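PDB 3TCS: racemase, putative from Roseobacter denitrificans, which binds magnesium and may act as a racemase or hydro-lyase of the mandelate racemase/muconate lactonizing enzyme family. Local coordinates for residues H229-C234 / G255-C260; Q244-L249 / A273-Q278. All blocks are in the same frame, centred on the assembly; numbering follows the deposited sequence.

How the contacts relate
Both contacts belong to the same barrel, and their segments interleave along the chain: strand 229-231 leads to helix 239-248, then to strand 252-255 and on to strand 276-277. Contact 1 is the deeper, its centre about 12 Å from the centre of the chain and all its touching residues buried; contact 2 lies farther out, about 19 Å, with Asp275 partly exposed. Each holds a magnesium ion, but differently. In contact 1 carboxylates bind the metal directly, together with D-alanine and a water, whereas in contact 2 backbone carbonyls and waters do so and the carboxylate of Asp275 stays in the second shell. A probable hydrogen bond, Gln278 N to Gly255 O, joins the two.

Contact 1. Residues H229-C234 / G255-C260. With MG (magnesium ion), chain J; DAL (D-alanine), chain L.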
loop_
_atom_site.group_PDB
_atom_site.type_symbol
_atom_site.label_atom_id
_atom_site.label_comp_id
_atom_site.label_asym_id
_atom_site.label_seq_id
_atom_site.Cartn_x
_atom_site.Cartn_y
_atom_site.Cartn_z
ATOM N N HIS B 229 -18.811 20.417 9.169
ATOM C CA HIS B 229 -17.992 19.313 8.674
ATOM C C HIS B 229 -16.501 19.604 8.902
ATOM O O HIS B 229 -15.973 20.574 8.377
ATOM C CB HIS B 229 -18.352 19.175 7.185
ATOM C CG HIS B 229 -17.581 18.141 6.429
ATOM N ND1 HIS B 229 -18.200 17.098 5.777
ATOM C CD2 HIS B 229 -16.274 18.077 6.083
ATOM C CE1 HIS B 229 -17.312 16.444 5.053
ATOM N NE2 HIS B 229 -16.134 17.018 5.218
ATOM N N PHE B 230 -15.847 18.770 9.710
ATOM C CA PHE B 230 -14.423 18.918 10.035
ATOM C C PHE B 230 -13.709 17.669 9.518
ATOM O O PHE B 230 -13.728 16.608 10.154
ATOM C CB PHE B 230 -14.258 19.058 11.557
ATOM C CG PHE B 230 -12.866 19.445 12.002
ATOM C CD1 PHE B 230 -11.891 19.821 11.083
ATOM C CD2 PHE B 230 -12.547 19.456 13.355
ATOM C CE1 PHE B 230 -10.615 20.204 11.509
ATOM C CE2 PHE B 230 -11.281 19.837 13.796
ATOM C CZ PHE B 230 -10.312 20.212 12.873
ATOM N N GLU B 231 -13.064 17.808 8.364
ATOM C CA GLU B 231 -12.405 16.680 7.720
ATOM C C GLU B 231 -10.931 16.440 8.020
ATOM O O GLU B 231 -10.120 17.372 8.038
ATOM C CB GLU B 231 -12.593 16.801 6.205
ATOM C CG GLU B 231 -12.205 15.563 5.410
ATOM C CD GLU B 231 -12.679 15.646 3.966
ATOM O OE1 GLU B 231 -13.713 16.303 3.726
ATOM O OE2 GLU B 231 -12.039 15.042 3.080
ATOM N N GLU B 232 -10.610 15.165 8.242
ATOM C CA GLU B 232 -9.249 14.698 8.502
ATOM C C GLU B 232 -8.458 15.621 9.426
ATOM O O GLU B 232 -7.419 16.171 9.047
ATOM C CB GLU B 232 -8.520 14.533 7.166
ATOM C CG GLU B 232 -7.351 13.571 7.202
ATOM C CD GLU B 232 -6.777 13.325 5.816
ATOM O OE1 GLU B 232 -7.552 12.922 4.925
ATOM O OE2 GLU B 232 -5.560 13.533 5.619
ATOM N N PRO B 233 -8.937 15.795 10.665
ATOM C CA PRO B 233 -8.248 16.665 11.618
ATOM C C PRO B 233 -6.837 16.209 11.979
ATOM O O PRO B 233 -5.934 17.035 12.121
ATOM C CB PRO B 233 -9.181 16.661 12.826
ATOM C CG PRO B 233 -9.824 15.309 12.754
ATOM C CD PRO B 233 -10.123 15.174 11.278
ATOM N N CYS B 234 -6.658 14.895 12.122
ATOM C CA CYS B 234 -5.365 14.325 12.499
ATOM C C CYS B 234 -4.811 13.379 11.442
ATOM O O CYS B 234 -5.527 12.979 10.520
ATOM C CB CYS B 234 -5.507 13.548 13.812
ATOM S SG CYS B 234 -6.286 14.459 15.161
ATOM N N GLY B 255 -13.566 11.458 7.444
ATOM C CA GLY B 255 -12.286 10.992 6.940
ATOM C C GLY B 255 -12.371 9.663 6.215
ATOM O O GLY B 255 -13.446 9.062 6.133
ATOM N N GLY B 256 -11.235 9.225 5.674
ATOM C CA GLY B 256 -11.167 7.949 4.984
ATOM C C GLY B 256 -10.704 7.982 3.539
ATOM O O GLY B 256 -10.483 6.928 2.949
ATOM N N GLU B 257 -10.511 9.169 2.968
ATOM C CA GLU B 257 -10.131 9.239 1.558
ATOM C C GLU B 257 -8.863 8.491 1.146
ATOM O O GLU B 257 -8.789 7.999 0.019
ATOM C CB GLU B 257 -10.051 10.693 1.088
ATOM C CG GLU B 257 -8.887 11.484 1.639
ATOM C CD GLU B 257 -9.018 12.955 1.319
ATOM O OE1 GLU B 257 -10.050 13.545 1.698
ATOM O OE2 GLU B 257 -8.099 13.516 0.686
ATOM N N GLN B 258 -7.876 8.396 2.035
ATOM C CA GLN B 258 -6.638 7.679 1.706
ATOM C C GLN B 258 -6.665 6.208 2.108
ATOM O O GLN B 258 -5.686 5.487 1.906
ATOM C CB GLN B 258 -5.426 8.315 2.383
ATOM C CG GLN B 258 -4.948 9.618 1.783
ATOM C CD GLN B 258 -5.631 10.833 2.383
ATOM O OE1 GLN B 258 -6.209 10.769 3.470
ATOM N NE2 GLN B 258 -5.549 11.953 1.686
ATOM N N ASP B 259 -7.771 5.756 2.684
ATOM C CA ASP B 259 -7.856 4.362 3.098
ATOM C C ASP B 259 -8.289 3.444 1.965
ATOM O O ASP B 259 -9.390 3.569 1.434
ATOM C CB ASP B 259 -8.791 4.248 4.297
ATOM C CG ASP B 259 -8.189 4.862 5.541
ATOM O OD1 ASP B 259 -7.336 4.197 6.171
ATOM O OD2 ASP B 259 -8.537 6.018 5.877
ATOM N N CYS B 260 -7.402 2.523 1.592
ATOM C CA CYS B 260 -7.675 1.582 0.507
ATOM C C CYS B 260 -7.719 0.140 1.001
ATOM O O CYS B 260 -7.923 -0.784 0.212
ATOM C CB CYS B 260 -6.595 1.703 -0.571
ATOM S SG CYS B 260 -4.938 1.226 -0.009
HETATM MG MG MG J . -10.217 15.476 2.336
HETATM N N DAL L . -11.379 16.050 0.355
HETATM C CA DAL L . -10.300 16.931 -0.126
HETATM C CB DAL L . -10.423 17.157 -1.626
HETATM C C DAL L . -8.976 16.309 0.165
HETATM O O DAL L . -8.665 16.065 1.286
HETATM O O HOH W 1 -9.009 10.717 6.111
HETATM O O HOH W 2 -8.781 15.164 3.836
#
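Glu231 and Glu257 bring their carboxylates together over one magnesium ion. Glu231 OE2 and Glu257 OE1 each bind it at 2.0 Å and sit 2.8 Å from each other, a closeness the shared cation makes tolerable. Each carboxylate gives the metal one oxygen; the side chains cross at about a right angle, their carboxylate planes 72° apart. Asp205 OD2, N and O of the D-alanine, and a water complete six ligands. This is the tight part of the contact. The other oxygen of Glu231 is held too: His229 NE2 donates to Glu231 OE1 at 2.9 Å in a nearly straight bond (172°), in the plane of the imidazole ring, and Lys167 adds a salt bridge there. With OE2 on the metal, these partners of OE1 would hold the carboxylate against rotation. Glu257 makes a salt bridge through OE2 to Lys94 of the second subunit.

Toward Glu232 the contact is looser and mediated by water. Glu232 OE1 accepts a hydrogen bond at 2.9 Å from a water that in turn takes the N-H of Gly256, at 2.7 Å from Gly256 N. The metal-bound water lies 2.8 Å from Glu232 OE1 and can donate to it, though it has more acceptors in reach than protons; this places Glu232 in the second shell, while its OE2 bonds to Ser208. Metal ligands carried at or just beyond the C-terminal ends of successive barrel strands, 201-205, 229-231 and 252-255, are the hallmark of the enolase-superfamily active site.

Contact 2. Residues Q244-L249 / A273-Q278; sequences QVTDAL and AVDIVQ. With MG (magnesium ion), chain K.
Thr246 meets the 273-278 segment with both branches of its side chain. The hydroxyl donates to the backbone carbonyl of Ala273, Thr246 OG1 to Ala273 O being 2.6 Å, and it comes in bent (135° at the oxygen) and tilted 32° from the carbonyl plane. Thr242 O, one helical turn back, is a second carbonyl within hydrogen-bonding reach of OG1, so the two acceptors must share or compete for its single proton. The methyl goes the other way: with CG2 anti to the backbone N, it rests against the carboxylate of Asp275, with Thr246 CG2 3.4 Å from Asp275 OD2 and nearly as close to OD1.

A step outward, the backbone of the same helix end takes up a magnesium ion. Thr246 O and Leu249 O bind it, each at 2.0 Å, and four waters fill the remaining positions. Asp275 reaches the metal through two of these waters, one donating to Asp275 OD1 at 2.8 Å and another to Asp275 OD2 at 2.6 Å, so its negative charge probably offsets part of the ion's charge without direct contact.

What positions the carboxylate is the neighbouring strand: Val253 N bonds to Asp275 OD2. Leu249 is where the chain leaves helical geometry, turning its carbonyl to the metal. A cation seated on carbonyls at a helix C-terminus, beside the loop that enters the next strand, puts this site at the N-terminal end of the barrel strands, opposite the catalytic face of the TIM-barrel fold.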
loop_
_atom_site.group_PDB
_atom_site.type_symbol
_atom_site.label_atom_id
_atom_site.label_comp_id
_atom_site.label_asym_id
_atom_site.label_seq_id
_atom_site.Cartn_x
_atom_site.Cartn_y
_atom_site.Cartn_z
ATOM N N GLN B 244 -10.458 10.556 19.104
ATOM C CA GLN B 244 -10.446 11.441 20.268
ATOM C C GLN B 244 -11.131 12.756 19.910
ATOM O O GLN B 244 -11.909 13.304 20.691
ATOM C CB GLN B 244 -9.007 11.722 20.702
ATOM C CG GLN B 244 -8.895 12.342 22.083
ATOM C CD GLN B 244 -7.483 12.774 22.409
ATOM O OE1 GLN B 244 -6.517 12.089 22.067
ATOM N NE2 GLN B 244 -7.353 13.911 23.083
ATOM N N VAL B 245 -10.835 13.252 18.713
ATOM C CA VAL B 245 -11.418 14.495 18.227
ATOM C C VAL B 245 -12.920 14.314 18.024
ATOM O O VAL B 245 -13.725 15.121 18.490
ATOM C CB VAL B 245 -10.759 14.922 16.897
ATOM C CG1 VAL B 245 -11.354 16.246 16.414
ATOM C CG2 VAL B 245 -9.254 15.057 17.092
ATOM N N THR B 246 -13.293 13.253 17.319
ATOM C CA THR B 246 -14.697 12.957 17.075
ATOM C C THR B 246 -15.461 12.914 18.405
ATOM O O THR B 246 -16.531 13.509 18.540
ATOM C CB THR B 246 -14.848 11.594 16.360
ATOM O OG1 THR B 246 -14.174 11.645 15.099
ATOM C CG2 THR B 246 -16.312 11.253 16.136
ATOM N N ASP B 247 -14.896 12.222 19.388
ATOM C CA ASP B 247 -15.546 12.100 20.689
ATOM C C ASP B 247 -15.662 13.420 21.448
ATOM O O ASP B 247 -16.650 13.651 22.147
ATOM C CB ASP B 247 -14.813 11.069 21.559
ATOM C CG ASP B 247 -14.966 9.642 21.036
ATOM O OD1 ASP B 247 -15.911 9.384 20.263
ATOM O OD2 ASP B 247 -14.150 8.775 21.406
ATOM N N ALA B 248 -14.668 14.291 21.297
ATOM C CA ALA B 248 -14.664 15.575 22.000
ATOM C C ALA B 248 -15.513 16.669 21.360
ATOM O O ALA B 248 -16.045 17.533 22.060
ATOM C CB ALA B 248 -13.231 16.074 22.150
ATOM N N LEU B 249 -15.641 16.629 20.038
ATOM C CA LEU B 249 -16.388 17.642 19.304
ATOM C C LEU B 249 -17.814 17.268 18.928
ATOM O O LEU B 249 -18.129 16.095 18.721
ATOM C CB LEU B 249 -15.640 17.999 18.021
ATOM C CG LEU B 249 -14.257 18.631 18.161
ATOM C CD1 LEU B 249 -13.685 18.874 16.769
ATOM C CD2 LEU B 249 -14.366 19.944 18.929
ATOM N N ALA B 273 -14.518 5.894 14.625
ATOM C CA ALA B 273 -13.480 6.917 14.659
ATOM C C ALA B 273 -13.923 8.239 14.035
ATOM O O ALA B 273 -13.370 9.287 14.354
ATOM C CB ALA B 273 -12.210 6.403 13.971
ATOM N N VAL B 274 -14.904 8.181 13.137
ATOM C CA VAL B 274 -15.429 9.376 12.480
ATOM C C VAL B 274 -16.955 9.304 12.452
ATOM O O VAL B 274 -17.539 8.264 12.765
ATOM C CB VAL B 274 -14.923 9.505 11.016
ATOM C CG1 VAL B 274 -13.402 9.621 10.989
ATOM C CG2 VAL B 274 -15.387 8.306 10.196
ATOM N N ASP B 275 -17.596 10.405 12.074
ATOM C CA ASP B 275 -19.053 10.461 11.997
ATOM C C ASP B 275 -19.551 10.231 10.572
ATOM O O ASP B 275 -20.703 9.849 10.361
ATOM C CB ASP B 275 -19.545 11.823 12.475
ATOM C CG ASP B 275 -19.089 12.134 13.878
ATOM O OD1 ASP B 275 -19.531 11.425 14.806
ATOM O OD2 ASP B 275 -18.281 13.073 14.047
ATOM N N ILE B 276 -18.679 10.489 9.602
ATOM C CA ILE B 276 -19.007 10.332 8.186
ATOM C C ILE B 276 -17.804 9.688 7.504
ATOM O O ILE B 276 -16.671 10.113 7.724
ATOM C CB ILE B 276 -19.267 11.709 7.517
ATOM C CG1 ILE B 276 -20.397 12.442 8.249
ATOM C CG2 ILE B 276 -19.597 11.519 6.038
ATOM C CD1 ILE B 276 -20.691 13.830 7.716
ATOM N N VAL B 277 -18.044 8.656 6.698
ATOM C CA VAL B 277 -16.955 7.980 5.994
ATOM C C VAL B 277 -16.810 8.593 4.611
ATOM O O VAL B 277 -17.808 8.955 3.983
ATOM C CB VAL B 277 -17.218 6.464 5.878
ATOM C CG1 VAL B 277 -17.225 5.843 7.272
ATOM C CG2 VAL B 277 -18.539 6.213 5.184
ATOM N N GLN B 278 -15.572 8.702 4.140
ATOM C CA GLN B 278 -15.293 9.331 2.856
ATOM C C GLN B 278 -14.376 8.568 1.921
ATOM O O GLN B 278 -13.282 9.027 1.595
ATOM C CB GLN B 278 -14.701 10.717 3.095
ATOM C CG GLN B 278 -15.586 11.611 3.931
ATOM C CD GLN B 278 -15.029 13.010 4.026
ATOM O OE1 GLN B 278 -14.052 13.253 4.739
ATOM N NE2 GLN B 278 -15.630 13.938 3.290
HETATM MG MG MG K . -18.437 14.144 18.175
HETATM O O HOH W 3 -19.049 13.684 20.051
HETATM O O HOH W 4 -19.053 12.221 17.453
HETATM O O HOH W 5 -18.033 14.641 16.075
HETATM O O HOH W 6 -20.564 14.694 17.660
#